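Local coordinates for hypothetical protein TM1553 (Thermotoga maritima, PDB 1VRM) that belongs to the ApbE family and probably works, like its relatives, as a flavin transferase that attaches FMN taken from FAD to target proteins, at residues Val265-Glu270 with Ala302-Val307; Glu97-Ala102 with Asp276-Ala281; Val33-Lys38 with Asn184-Val189; Gln17-Arg22 with Asn40-Ala45; Lys53-Lys58 with Gly168-Arg173. All coordinates share one frame; numbering follows the deposited sequence. Where two conformers were deposited one is given.

Interaction 1. Residues Val265-Glu270 with Ala302-Val307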
# COMPACT_ATOMS: atom_id res chain seq x y z
N VAL A 265 -10.13 5.80 1.49
CA VAL A 265 -9.32 7.02 1.42
C VAL A 265 -8.45 6.88 0.17
O VAL A 265 -7.81 5.84 -0.01
CB VAL A 265 -8.38 7.16 2.63
CG1 VAL A 265 -7.38 8.31 2.42
CG2 VAL A 265 -9.15 7.33 3.95
N THR A 266 -8.45 7.91 -0.66
CA THR A 266 -7.72 7.97 -1.92
C THR A 266 -6.73 9.12 -1.82
O THR A 266 -7.12 10.24 -1.42
CB THR A 266 -8.68 8.26 -3.13
OG1 THR A 266 -9.67 7.20 -3.25
CG2 THR A 266 -7.89 8.42 -4.38
N ILE A 267 -5.47 8.83 -2.12
CA ILE A 267 -4.40 9.80 -2.02
C ILE A 267 -3.71 9.94 -3.35
O ILE A 267 -3.30 8.96 -3.95
CB ILE A 267 -3.31 9.29 -1.05
CG1 ILE A 267 -3.89 9.03 0.33
CG2 ILE A 267 -2.11 10.17 -0.98
CD1 ILE A 267 -4.37 10.16 1.00
N ILE A 268 -3.59 11.19 -3.78
CA ILE A 268 -2.72 11.57 -4.89
C ILE A 268 -1.41 12.09 -4.32
O ILE A 268 -1.40 12.95 -3.43
CB ILE A 268 -3.36 12.68 -5.73
CG1 ILE A 268 -4.70 12.22 -6.32
CG2 ILE A 268 -2.34 13.17 -6.77
CD1 ILE A 268 -5.53 13.36 -6.90
N ALA A 269 -0.30 11.55 -4.82
CA ALA A 269 1.02 11.93 -4.34
C ALA A 269 2.06 11.86 -5.47
O ALA A 269 1.76 11.40 -6.58
CB ALA A 269 1.48 11.11 -3.16
N GLU A 270 3.25 12.35 -5.16
CA GLU A 270 4.33 12.33 -6.10
C GLU A 270 4.79 10.96 -6.49
O GLU A 270 5.30 10.77 -7.63
CB GLU A 270 5.53 13.16 -5.61
CG GLU A 270 6.52 13.45 -6.70
N ALA A 302 0.11 14.43 0.58
CA ALA A 302 -0.95 13.45 0.34
C ALA A 302 -2.30 14.20 0.10
O ALA A 302 -2.95 14.60 1.05
CB ALA A 302 -1.04 12.52 1.58
N HIS A 303 -2.66 14.42 -1.16
CA HIS A 303 -3.82 15.14 -1.55
C HIS A 303 -4.95 14.17 -1.62
O HIS A 303 -4.89 13.21 -2.41
CB HIS A 303 -3.51 15.83 -2.88
CG HIS A 303 -2.26 16.65 -2.75
ND1 HIS A 303 -2.19 17.77 -1.94
CD2 HIS A 303 -0.99 16.37 -3.13
CE1 HIS A 303 -0.93 18.18 -1.88
NE2 HIS A 303 -0.19 17.36 -2.59
N LEU A 304 -6.01 14.40 -0.84
CA LEU A 304 -6.89 13.29 -0.55
C LEU A 304 -8.38 13.49 -0.67
O LEU A 304 -8.91 14.60 -0.59
CB LEU A 304 -6.61 12.74 0.80
CG LEU A 304 -7.10 13.47 2.01
CD1 LEU A 304 -6.82 12.63 3.25
CD2 LEU A 304 -6.45 14.85 2.12
N LEU A 305 -9.04 12.35 -0.84
CA LEU A 305 -10.49 12.26 -0.83
C LEU A 305 -10.86 11.12 0.10
O LEU A 305 -10.34 10.00 -0.08
CB LEU A 305 -11.01 11.94 -2.22
CG LEU A 305 -12.53 11.77 -2.41
CD1 LEU A 305 -12.93 12.00 -3.81
CD2 LEU A 305 -12.96 10.37 -2.02
N ILE A 306 -11.74 11.37 1.06
CA ILE A 306 -12.19 10.37 2.02
C ILE A 306 -13.68 10.11 1.78
O ILE A 306 -14.46 11.03 1.65
CB ILE A 306 -12.04 10.88 3.47
CG1 ILE A 306 -10.60 11.26 3.78
CG2 ILE A 306 -12.56 9.84 4.45
CD1 ILE A 306 -10.42 12.00 5.02
N VAL A 307 -14.07 8.83 1.75
CA VAL A 307 -15.47 8.47 1.77
C VAL A 307 -15.73 7.93 3.17
O VAL A 307 -15.20 6.87 3.55
CB VAL A 307 -15.82 7.38 0.76
CG1 VAL A 307 -17.35 7.08 0.86
CG2 VAL A 307 -15.41 7.80 -0.65
O HOH W 1 -11.64 7.37 -1.29
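T266 and L305 exchange two backbone hydrogen bonds, T266 N to L305 O and L305 N to T266 O, each 2.9 Å. Two residues on, I268 N reaches H303 O at 2.8 Å with an angle of 173° at the hydrogen, and H303 N returns the bond to I268 O at 3.0 Å. L305 O has a second donor, a water that lies 2.8 Å from T266 OG1; this hydroxyl also bonds T232 on the next strand, while H303 ND1 is taken by T318. Between the two hydrogen-bonded pairs lies the non-hydrogen-bonded pair I267 and L304, whose side chains lean the same way, next to V265 and I306. I267 makes two of the four apolar side-chain contacts. With CG1 anti to the carbonyl carbon and chi2 at -64°, its CD1 folds over the neighbouring strand to 3.4 Å from L304 CB, a tight contact. Its CG2 meets A302 CB at 3.6 Å. A glycine here would probably open a gap beside L304 CB and A302 CB. More loosely, V265 CG2 lies 4.2 Å from I306 CG1. Helix 272-296 packs on this face, and strand 219-225 meets I268 and L305 on the other: a regular antiparallel strand pair in a sheet covered here on both faces, its two strands linked in sequence by that helix.

Interaction 2. Residues Glu97-Ala102 with Asp276-Ala281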
# COMPACT_ATOMS: atom_id res chain seq x y z
N GLU A 97 6.84 6.45 11.83
CA GLU A 97 7.20 7.58 12.67
C GLU A 97 6.45 8.86 12.23
O GLU A 97 5.93 9.61 13.06
CB GLU A 97 8.71 7.77 12.65
CG GLU A 97 9.13 8.85 13.60
CD GLU A 97 10.60 8.75 13.91
OE1 GLU A 97 10.97 7.83 14.66
OE2 GLU A 97 11.36 9.61 13.39
N LEU A 98 6.36 9.08 10.93
CA LEU A 98 5.72 10.26 10.41
C LEU A 98 4.25 10.31 10.80
O LEU A 98 3.67 11.39 11.00
CB LEU A 98 5.82 10.26 8.88
CG LEU A 98 5.17 11.39 8.12
CD1 LEU A 98 5.89 12.70 8.48
CD2 LEU A 98 5.24 11.08 6.63
N THR A 99 3.61 9.14 10.87
CA THR A 99 2.17 9.06 11.15
C THR A 99 1.82 8.64 12.60
O THR A 99 0.68 8.23 12.88
CB THR A 99 1.48 8.14 10.10
OG1 THR A 99 2.02 6.81 10.23
CG2 THR A 99 1.73 8.62 8.73
N ASP A 100 2.81 8.68 13.51
CA ASP A 100 2.66 8.26 14.88
C ASP A 100 2.06 6.89 14.99
O ASP A 100 1.19 6.63 15.83
CB ASP A 100 1.82 9.28 15.65
CG ASP A 100 2.43 10.69 15.60
OD1 ASP A 100 3.67 10.83 15.68
OD2 ASP A 100 1.67 11.68 15.46
N GLY A 101 2.51 6.00 14.11
CA GLY A 101 2.07 4.61 14.14
C GLY A 101 0.74 4.30 13.52
O GLY A 101 0.29 3.16 13.61
N ALA A 102 0.09 5.28 12.91
CA ALA A 102 -1.17 4.99 12.19
C ALA A 102 -0.95 4.03 11.02
O ALA A 102 -1.72 3.07 10.82
CB ALA A 102 -1.84 6.27 11.74
N ASP A 276 0.60 4.99 -1.18
CA ASP A 276 0.17 3.71 -0.59
C ASP A 276 0.26 3.78 0.96
O ASP A 276 -0.71 3.49 1.65
CB ASP A 276 1.05 2.57 -1.16
CG ASP A 276 0.50 1.20 -0.91
OD1 ASP A 276 -0.66 1.08 -0.51
OD2 ASP A 276 1.29 0.22 -1.15
N ALA A 277 1.43 4.18 1.51
CA ALA A 277 1.60 4.22 2.97
C ALA A 277 0.61 5.20 3.60
O ALA A 277 0.01 4.93 4.64
CB ALA A 277 2.99 4.59 3.38
N LEU A 278 0.47 6.38 2.99
CA LEU A 278 -0.37 7.39 3.57
C LEU A 278 -1.86 7.12 3.37
O LEU A 278 -2.67 7.55 4.18
CB LEU A 278 0.04 8.78 3.11
CG LEU A 278 1.43 9.21 3.56
CD1 LEU A 278 1.71 10.65 3.16
CD2 LEU A 278 1.65 9.06 5.04
N SER A 279 -2.22 6.30 2.40
CA SER A 279 -3.65 5.99 2.24
C SER A 279 -4.05 5.07 3.41
O SER A 279 -5.13 5.21 3.94
CB SER A 279 -3.98 5.38 0.89
OG SER A 279 -3.43 4.09 0.75
N THR A 280 -3.14 4.17 3.82
CA THR A 280 -3.39 3.31 4.96
C THR A 280 -3.49 4.16 6.22
O THR A 280 -4.41 4.03 7.01
CB THR A 280 -2.24 2.27 5.07
OG1 THR A 280 -2.24 1.45 3.87
CG2 THR A 280 -2.37 1.40 6.30
N ALA A 281 -2.51 5.03 6.44
CA ALA A 281 -2.52 5.88 7.63
C ALA A 281 -3.78 6.76 7.69
O ALA A 281 -4.40 6.92 8.72
CB ALA A 281 -1.31 6.79 7.67
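T99 turns its methyl, not its hydroxyl, toward L278 and A281: at chi1 63° OG1 sits between the backbone N and the carbonyl carbon, which sets CG2 anti to that carbon and facing helix 272-296. L278 answers with CG anti to its own carbonyl carbon (chi1 -64°), carrying CD2 to 3.7 Å from T99 CG2. The same methyl is 3.7 Å from A281 CB, so T99 CG2 is shared between two residues almost one helical turn apart. L98 CD2 adds a looser touch on L278 CD2 at 4.4 Å. On the far side of T99, A102 CB rests 4.1 Å from A281 CB, where two methyls allow the backbones to come close, with A102 CA 4.8 Å from A281 CA. No hydrogen bond crosses this apolar contact; the hydroxyl T99 OG1 is bonded instead to F95 O and F103 N. The backbone explains the shape: helix 83-98 ends in a Schellman motif, D100 having positive phi (51°), and a type I' turn from T99 to A102 closes through A102 N and T99 O at 3.0 Å. An unidentified ligand, probably from the crystallisation liquor, hydrogen-bonds A102 O, D276, S279 and T280, consistent with the turn and the helix bordering a common binding site. Behind the contact, F95 of helix 83-98 packs on A277 and L278, M300 touches L98, and L278 also touches A302, beside strand 303-308.

Interaction 3. Residues Val33-Lys38 with Asn184-Val189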
# COMPACT_ATOMS: atom_id res chain seq x y z
N VAL A 33 0.44 -0.90 -18.76
CA VAL A 33 0.02 -0.30 -20.03
C VAL A 33 1.16 0.60 -20.44
O VAL A 33 1.55 1.53 -19.72
CB VAL A 33 -1.25 0.50 -19.89
CG1 VAL A 33 -1.52 1.31 -21.13
CG2 VAL A 33 -2.40 -0.41 -19.51
N VAL A 34 1.76 0.28 -21.59
CA VAL A 34 3.03 0.89 -21.99
C VAL A 34 3.06 1.14 -23.47
O VAL A 34 2.61 0.33 -24.27
CB VAL A 34 4.27 0.13 -21.42
CG1 VAL A 34 4.42 -1.24 -22.00
CG2 VAL A 34 5.52 0.99 -21.55
N SER A 35 3.63 2.29 -23.82
CA SER A 35 3.95 2.63 -25.22
C SER A 35 5.41 3.03 -25.31
O SER A 35 5.90 3.77 -24.48
CB SER A 35 3.06 3.75 -25.71
OG SER A 35 3.43 4.21 -27.02
N SER A 36 6.10 2.55 -26.35
CA SER A 36 7.47 2.93 -26.64
C SER A 36 7.73 2.74 -28.12
O SER A 36 7.30 1.74 -28.67
CB SER A 36 8.49 2.12 -25.85
OG SER A 36 9.84 2.41 -26.23
N GLN A 37 8.43 3.70 -28.74
CA GLN A 37 8.94 3.53 -30.12
C GLN A 37 10.37 3.04 -30.13
O GLN A 37 10.91 2.76 -31.19
CB GLN A 37 8.86 4.87 -30.88
CG GLN A 37 7.48 5.27 -31.24
CD GLN A 37 7.47 6.33 -32.37
OE1 GLN A 37 8.54 6.71 -32.90
NE2 GLN A 37 6.28 6.77 -32.76
N LYS A 38 10.99 2.93 -28.96
CA LYS A 38 12.38 2.54 -28.86
C LYS A 38 12.60 1.06 -28.61
O LYS A 38 13.50 0.43 -29.20
CB LYS A 38 13.06 3.34 -27.78
CG LYS A 38 14.54 3.14 -27.67
CD LYS A 38 15.06 3.82 -26.40
CE LYS A 38 16.51 3.59 -26.19
NZ LYS A 38 16.89 4.09 -24.84
N ASN A 184 11.53 8.01 -22.74
CA ASN A 184 10.33 8.65 -23.30
C ASN A 184 9.12 7.73 -23.37
O ASN A 184 8.16 8.08 -24.00
CB ASN A 184 10.65 9.29 -24.63
CG ASN A 184 11.70 10.39 -24.47
OD1 ASN A 184 11.70 11.10 -23.46
ND2 ASN A 184 12.58 10.54 -25.43
N ALA A 185 9.19 6.58 -22.70
CA ALA A 185 8.03 5.72 -22.63
C ALA A 185 6.88 6.42 -21.93
O ALA A 185 7.05 7.30 -21.09
CB ALA A 185 8.37 4.43 -21.94
N THR A 186 5.67 5.98 -22.28
CA THR A 186 4.47 6.48 -21.68
C THR A 186 3.57 5.29 -21.26
O THR A 186 3.81 4.15 -21.65
CB THR A 186 3.71 7.46 -22.59
OG1 THR A 186 3.17 6.78 -23.71
CG2 THR A 186 4.67 8.62 -23.05
N GLY A 187 2.54 5.61 -20.47
CA GLY A 187 1.63 4.60 -19.93
C GLY A 187 1.50 4.70 -18.42
O GLY A 187 1.71 5.76 -17.80
N PHE A 188 1.05 3.60 -17.84
CA PHE A 188 0.78 3.54 -16.41
C PHE A 188 0.86 2.10 -15.95
O PHE A 188 0.80 1.16 -16.77
CB PHE A 188 -0.58 4.14 -16.05
CG PHE A 188 -1.73 3.37 -16.59
CD1 PHE A 188 -2.28 2.33 -15.83
CD2 PHE A 188 -2.30 3.71 -17.81
CE1 PHE A 188 -3.32 1.60 -16.32
CE2 PHE A 188 -3.37 3.00 -18.30
CZ PHE A 188 -3.87 1.94 -17.53
N VAL A 189 1.07 1.94 -14.66
CA VAL A 189 0.97 0.63 -14.04
C VAL A 189 -0.03 0.70 -12.90
O VAL A 189 -0.06 1.71 -12.19
CB VAL A 189 2.30 0.17 -13.48
CG1 VAL A 189 2.21 -1.27 -12.98
CG2 VAL A 189 3.42 0.31 -14.52
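V33 lays its side chain on one face of the F188 ring. CB stands 3.9 Å from the ring centroid and 21° off its normal, a CH-pi contact displaced toward the rim. From there CG1, anti to the backbone N, reaches CE2 of F188 at 3.8 Å, whereas CG2 goes to the tip of the ring, 3.4 Å from F188 CZ. The ring can lie under the valine because F188 takes chi1 66°, with CG between its backbone N and carbonyl carbon. W207 meets the same ring edge-to-face. Below the side chains the two residues form a hydrogen-bonded pair, V33 N to F188 O at 2.9 Å and F188 N to V33 O at 2.8 Å. S35 and T186 form the next such pair, with S35 CB 3.6 Å from T186 OG1; that hydroxyl is itself hydrogen-bonded to Y18 OH. Between them, opposite V34, sits G187 with phi 127°, a backbone shape that calls for glycine and where a CB would strike V33 O. This is an antiparallel ladder that joins strand 28-35 to strand 186-191 near one end of the eight-stranded sheet, two strands far apart in sequence.

Interaction 4. Residues Gln17-Arg22 with Asn40-Ala45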
# COMPACT_ATOMS: atom_id res chain seq x y z
N GLN A 17 0.76 3.70 -29.90
CA GLN A 17 -0.30 2.91 -29.20
C GLN A 17 0.16 1.82 -28.20
O GLN A 17 1.28 1.27 -28.21
CB GLN A 17 -1.40 2.44 -30.15
CG GLN A 17 -1.30 1.05 -30.73
CD GLN A 17 -2.61 0.66 -31.42
OE1 GLN A 17 -3.28 1.52 -32.01
NE2 GLN A 17 -2.99 -0.61 -31.31
N TYR A 18 -0.77 1.53 -27.31
CA TYR A 18 -0.43 1.01 -26.01
C TYR A 18 -0.60 -0.48 -26.01
O TYR A 18 -1.52 -1.00 -26.67
CB TYR A 18 -1.30 1.67 -24.94
CG TYR A 18 -0.84 3.07 -24.67
CD1 TYR A 18 0.20 3.31 -23.80
CD2 TYR A 18 -1.42 4.14 -25.33
CE1 TYR A 18 0.65 4.58 -23.59
CE2 TYR A 18 -0.94 5.44 -25.14
CZ TYR A 18 0.09 5.63 -24.28
OH TYR A 18 0.57 6.92 -24.09
N TYR A 19 0.37 -1.16 -25.41
CA TYR A 19 0.23 -2.57 -25.12
C TYR A 19 -0.21 -2.73 -23.68
O TYR A 19 0.31 -2.04 -22.79
CB TYR A 19 1.58 -3.22 -25.27
CG TYR A 19 1.66 -4.65 -24.79
CD1 TYR A 19 1.02 -5.68 -25.47
CD2 TYR A 19 2.36 -4.95 -23.68
CE1 TYR A 19 1.10 -6.99 -25.01
CE2 TYR A 19 2.49 -6.22 -23.22
CZ TYR A 19 1.83 -7.26 -23.88
OH TYR A 19 1.96 -8.57 -23.45
N GLU A 20 -1.09 -3.70 -23.45
CA GLU A 20 -1.55 -4.02 -22.09
C GLU A 20 -1.23 -5.47 -21.70
O GLU A 20 -1.42 -6.40 -22.50
CB GLU A 20 -3.05 -3.76 -22.01
CG GLU A 20 -3.68 -4.03 -20.71
CD GLU A 20 -5.03 -3.26 -20.62
OE1 GLU A 20 -5.31 -2.43 -21.50
OE2 GLU A 20 -5.76 -3.46 -19.65
N LEU A 21 -0.67 -5.64 -20.51
CA LEU A 21 -0.38 -6.93 -19.91
C LEU A 21 -1.12 -6.95 -18.56
O LEU A 21 -0.86 -6.07 -17.72
CB LEU A 21 1.09 -7.12 -19.70
CG LEU A 21 1.68 -8.44 -19.17
CD1 LEU A 21 1.31 -9.61 -20.08
CD2 LEU A 21 3.17 -8.36 -19.05
N ARG A 22 -2.03 -7.92 -18.36
CA ARG A 22 -2.72 -8.11 -17.08
C ARG A 22 -2.35 -9.42 -16.48
O ARG A 22 -2.26 -10.41 -17.19
CB ARG A 22 -4.21 -8.05 -17.20
CG ARG A 22 -4.70 -6.72 -17.65
CD ARG A 22 -6.13 -6.60 -17.43
NE ARG A 22 -6.71 -5.62 -18.31
CZ ARG A 22 -7.92 -5.10 -18.18
NH1 ARG A 22 -8.71 -5.46 -17.17
NH2 ARG A 22 -8.34 -4.23 -19.08
N ASN A 40 10.34 -2.70 -27.81
CA ASN A 40 9.05 -3.33 -27.86
C ASN A 40 8.34 -3.19 -26.49
O ASN A 40 8.83 -3.65 -25.47
CB ASN A 40 9.27 -4.81 -28.22
CG ASN A 40 8.00 -5.62 -28.26
OD1 ASN A 40 6.84 -5.16 -28.09
ND2 ASN A 40 8.21 -6.93 -28.44
N PRO A 41 7.14 -2.58 -26.46
CA PRO A 41 6.45 -2.49 -25.18
C PRO A 41 6.20 -3.83 -24.50
O PRO A 41 6.07 -3.84 -23.26
CB PRO A 41 5.12 -1.83 -25.58
CG PRO A 41 5.49 -1.04 -26.75
CD PRO A 41 6.41 -1.90 -27.53
N ARG A 42 6.09 -4.92 -25.25
CA ARG A 42 5.90 -6.24 -24.60
C ARG A 42 7.10 -6.63 -23.75
O ARG A 42 6.94 -7.28 -22.73
CB ARG A 42 5.62 -7.32 -25.64
CG ARG A 42 4.39 -6.97 -26.42
CD ARG A 42 3.64 -8.22 -26.95
NE ARG A 42 2.68 -7.78 -27.94
CZ ARG A 42 1.77 -8.58 -28.50
NH1 ARG A 42 1.68 -9.86 -28.17
NH2 ARG A 42 0.93 -8.09 -29.41
N THR A 43 8.28 -6.23 -24.18
CA THR A 43 9.53 -6.44 -23.42
C THR A 43 9.52 -5.61 -22.12
O THR A 43 9.79 -6.11 -21.04
CB THR A 43 10.79 -6.08 -24.24
OG1 THR A 43 10.90 -6.95 -25.38
CG2 THR A 43 12.08 -6.17 -23.40
N ILE A 44 9.21 -4.32 -22.24
CA ILE A 44 9.11 -3.47 -21.04
C ILE A 44 8.06 -4.03 -20.07
O ILE A 44 8.31 -4.21 -18.88
CB ILE A 44 8.75 -2.02 -21.41
CG1 ILE A 44 9.79 -1.45 -22.39
CG2 ILE A 44 8.56 -1.18 -20.14
CD1 ILE A 44 9.54 -0.08 -22.91
N ALA A 45 6.86 -4.38 -20.54
CA ALA A 45 5.84 -4.94 -19.69
C ALA A 45 6.26 -6.25 -19.01
O ALA A 45 5.95 -6.50 -17.85
CB ALA A 45 4.55 -5.11 -20.46
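R42, whose side chain lies over the ring of Y19, gives its backbone N to N40 OD1 at 2.9 Å, the N-cap bond that starts helix 41-58. The donor stands well above the plane of the N40 amide. The fold here is a beta hairpin followed by a helix: strands 19-25 and 28-35 pair, and the helix then packs back on the first of them, their short axes 8.5 Å apart at 30°. Y19 fills the gap between them. With CG anti to the backbone N (chi1 171°), its ring extends toward the helix, where R42 CG sits over the centre of one face, 3.5 Å from the centroid and 10° off the normal, a CH-pi contact. The arginine chain runs across the ring face, at about a right angle to the direction of the tyrosine side chain, NE reaching 3.4 Å from Y19 CE1, and its guanidinium is nearly parallel to the ring. A45 CB comes to the ring edge in its plane, 3.6 Å from Y19 CE2. R42 over the face and A45 at the edge limit how the ring can turn, while at its base P41 CB touches Y19 CB at 3.8 Å. E20 points away from the helix, its carboxylate paired with R22 and with R31 of the hairpin partner. L21, again directed to the helix, sets CD2 3.8 Å from A45 CB and 3.6 Å from the carbonyl atom A45 O.

Interaction 5. Residues Lys53-Lys58 with Gly168-Arg173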
# COMPACT_ATOMS: atom_id res chain seq x y z
N LYS A 53 6.34 -9.59 -9.54
CA LYS A 53 6.32 -10.93 -8.96
C LYS A 53 7.49 -11.16 -8.02
O LYS A 53 7.32 -11.74 -6.93
CB LYS A 53 6.26 -11.99 -10.05
CG LYS A 53 4.95 -11.96 -10.83
CD LYS A 53 4.96 -12.96 -11.96
CE LYS A 53 3.57 -13.08 -12.56
NZ LYS A 53 2.51 -13.14 -11.52
N ARG A 54 8.66 -10.69 -8.39
CA ARG A 54 9.84 -10.81 -7.55
C ARG A 54 9.60 -10.19 -6.15
O ARG A 54 9.85 -10.79 -5.12
CB ARG A 54 11.01 -10.11 -8.21
CG ARG A 54 12.30 -10.15 -7.40
CD ARG A 54 13.38 -9.33 -8.04
NE ARG A 54 13.08 -7.92 -7.97
CZ ARG A 54 13.28 -7.19 -6.88
NH1 ARG A 54 13.84 -7.75 -5.80
NH2 ARG A 54 12.95 -5.91 -6.88
N ILE A 55 9.09 -8.98 -6.15
CA ILE A 55 8.77 -8.22 -4.93
C ILE A 55 7.67 -8.99 -4.14
O ILE A 55 7.70 -9.05 -2.91
CB ILE A 55 8.32 -6.78 -5.28
CG1 ILE A 55 9.52 -6.04 -5.80
CG2 ILE A 55 7.58 -6.14 -4.12
CD1 ILE A 55 9.15 -4.76 -6.46
N THR A 56 6.70 -9.56 -4.85
CA THR A 56 5.63 -10.33 -4.22
C THR A 56 6.19 -11.42 -3.30
O THR A 56 5.73 -11.59 -2.17
CB THR A 56 4.68 -10.97 -5.25
OG1 THR A 56 4.07 -9.95 -6.05
CG2 THR A 56 3.56 -11.72 -4.57
N TYR A 57 7.17 -12.16 -3.83
CA TYR A 57 7.72 -13.30 -3.08
C TYR A 57 8.77 -12.87 -2.07
O TYR A 57 8.83 -13.41 -0.95
CB TYR A 57 8.25 -14.36 -4.03
CG TYR A 57 7.12 -14.86 -4.93
CD1 TYR A 57 5.91 -15.26 -4.36
CD2 TYR A 57 7.23 -14.84 -6.30
CE1 TYR A 57 4.84 -15.66 -5.15
CE2 TYR A 57 6.17 -15.25 -7.10
CZ TYR A 57 4.98 -15.65 -6.52
OH TYR A 57 3.92 -16.07 -7.30
N LYS A 58 9.57 -11.87 -2.43
CA LYS A 58 10.66 -11.45 -1.57
C LYS A 58 10.18 -10.83 -0.27
O LYS A 58 10.85 -10.98 0.78
CB LYS A 58 11.58 -10.47 -2.29
CG LYS A 58 12.74 -9.99 -1.46
CD LYS A 58 13.76 -9.25 -2.27
CE LYS A 58 14.88 -8.71 -1.38
NZ LYS A 58 15.91 -8.02 -2.19
N GLY A 168 2.91 0.17 -3.60
CA GLY A 168 3.48 1.44 -3.98
C GLY A 168 4.93 1.32 -4.38
O GLY A 168 5.40 1.92 -5.36
N TYR A 169 5.68 0.60 -3.57
CA TYR A 169 7.08 0.37 -3.86
C TYR A 169 7.26 -0.29 -5.24
O TYR A 169 8.06 0.17 -6.06
CB TYR A 169 7.66 -0.50 -2.76
CG TYR A 169 9.08 -0.91 -3.06
CD1 TYR A 169 10.08 0.03 -3.09
CD2 TYR A 169 9.42 -2.22 -3.35
CE1 TYR A 169 11.39 -0.30 -3.38
CE2 TYR A 169 10.75 -2.57 -3.66
CZ TYR A 169 11.71 -1.62 -3.66
OH TYR A 169 13.04 -1.91 -3.96
N ALA A 170 6.51 -1.37 -5.46
CA ALA A 170 6.56 -2.11 -6.74
C ALA A 170 6.17 -1.17 -7.89
O ALA A 170 6.78 -1.22 -9.00
CB ALA A 170 5.67 -3.27 -6.70
N LEU A 171 5.17 -0.34 -7.66
CA LEU A 171 4.71 0.57 -8.72
C LEU A 171 5.78 1.60 -9.07
O LEU A 171 5.94 1.94 -10.22
CB LEU A 171 3.41 1.26 -8.39
CG LEU A 171 2.23 0.27 -8.36
CD1 LEU A 171 1.01 0.93 -7.70
CD2 LEU A 171 1.87 -0.24 -9.72
N ASP A 172 6.42 2.15 -8.06
CA ASP A 172 7.50 3.09 -8.29
C ASP A 172 8.66 2.40 -9.06
O ASP A 172 9.20 2.96 -9.99
CB ASP A 172 7.98 3.71 -7.00
CG ASP A 172 6.98 4.71 -6.44
OD1 ASP A 172 6.14 5.25 -7.25
OD2 ASP A 172 6.99 4.93 -5.20
N ARG A 173 9.02 1.18 -8.65
CA ARG A 173 10.03 0.40 -9.38
C ARG A 173 9.61 0.15 -10.83
O ARG A 173 10.42 0.24 -11.76
CB ARG A 173 10.31 -0.92 -8.70
CG ARG A 173 11.37 -0.68 -7.64
CD ARG A 173 11.94 -1.93 -7.13
NE ARG A 173 12.42 -2.80 -8.19
CZ ARG A 173 13.65 -2.83 -8.67
NH1 ARG A 173 14.59 -2.03 -8.17
NH2 ARG A 173 13.96 -3.70 -9.64
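I55 and A170 mark the nearest backbone approach, CA to CA 6.7 Å, of two antiparallel packed helices, 41-58 and 166-181. The axes of their short segments lie 10.2 Å apart and their directions differ by 151°. The methyl I55 CD1 makes the central apolar contact: I55, with CG1 anti to its carbonyl carbon and chi2 at 167°, is stretched out so that CD1 rests 3.7 Å from A170 CA and 3.8 Å from A170 CB. The same CD1 is flanked by the Y169 ring, 3.9 Å from CE2, and by R173 CD at 4.0 Å. Beside this methyl the contact turns polar. R54 and R173 bend at chi3, and their side chains cross at about a right angle. Their close approach is offset by acids: D51 forms salt bridges with NE of both R54 and R173, and E84 pairs with R54 NH1 and accepts from Y169 OH, so the positive groups are gathered round carboxylates and are likely to be balanced. A methionine in place of R173 would probably leave D51 OD2 without its salt-bridge mate and R54 NH2 without the flat group it lies over. The two guanidinium planes stand 80° apart: R54 presents its edge, and its NH2 lies over one face of R173, 3.4 Å from R173 NE.

Interactions 1 and 3 are both antiparallel ladders of the same sheet, but interaction 1, its centre about 13 Å from the chain's centre, is buried, while interaction 3, about 23 Å from it and toward the other end of the sheet, is only partly buried. Interaction 4 adjoins interaction 3, with V34 O bonded to Y19 N; it is a surface contact built on an aromatic ring under an arginine chain. It shares helix 41-58 with interaction 5, where an apolar methyl gives way to charged groups beside it. Interaction 2 is buried and wholly apolar across its segments, and touches interaction 1 through L278 and S279. D276 OD2 near G168 N, at 2.9 Å, joins interactions 2 and 5, and V189 packing on L171 joins 3 and 5.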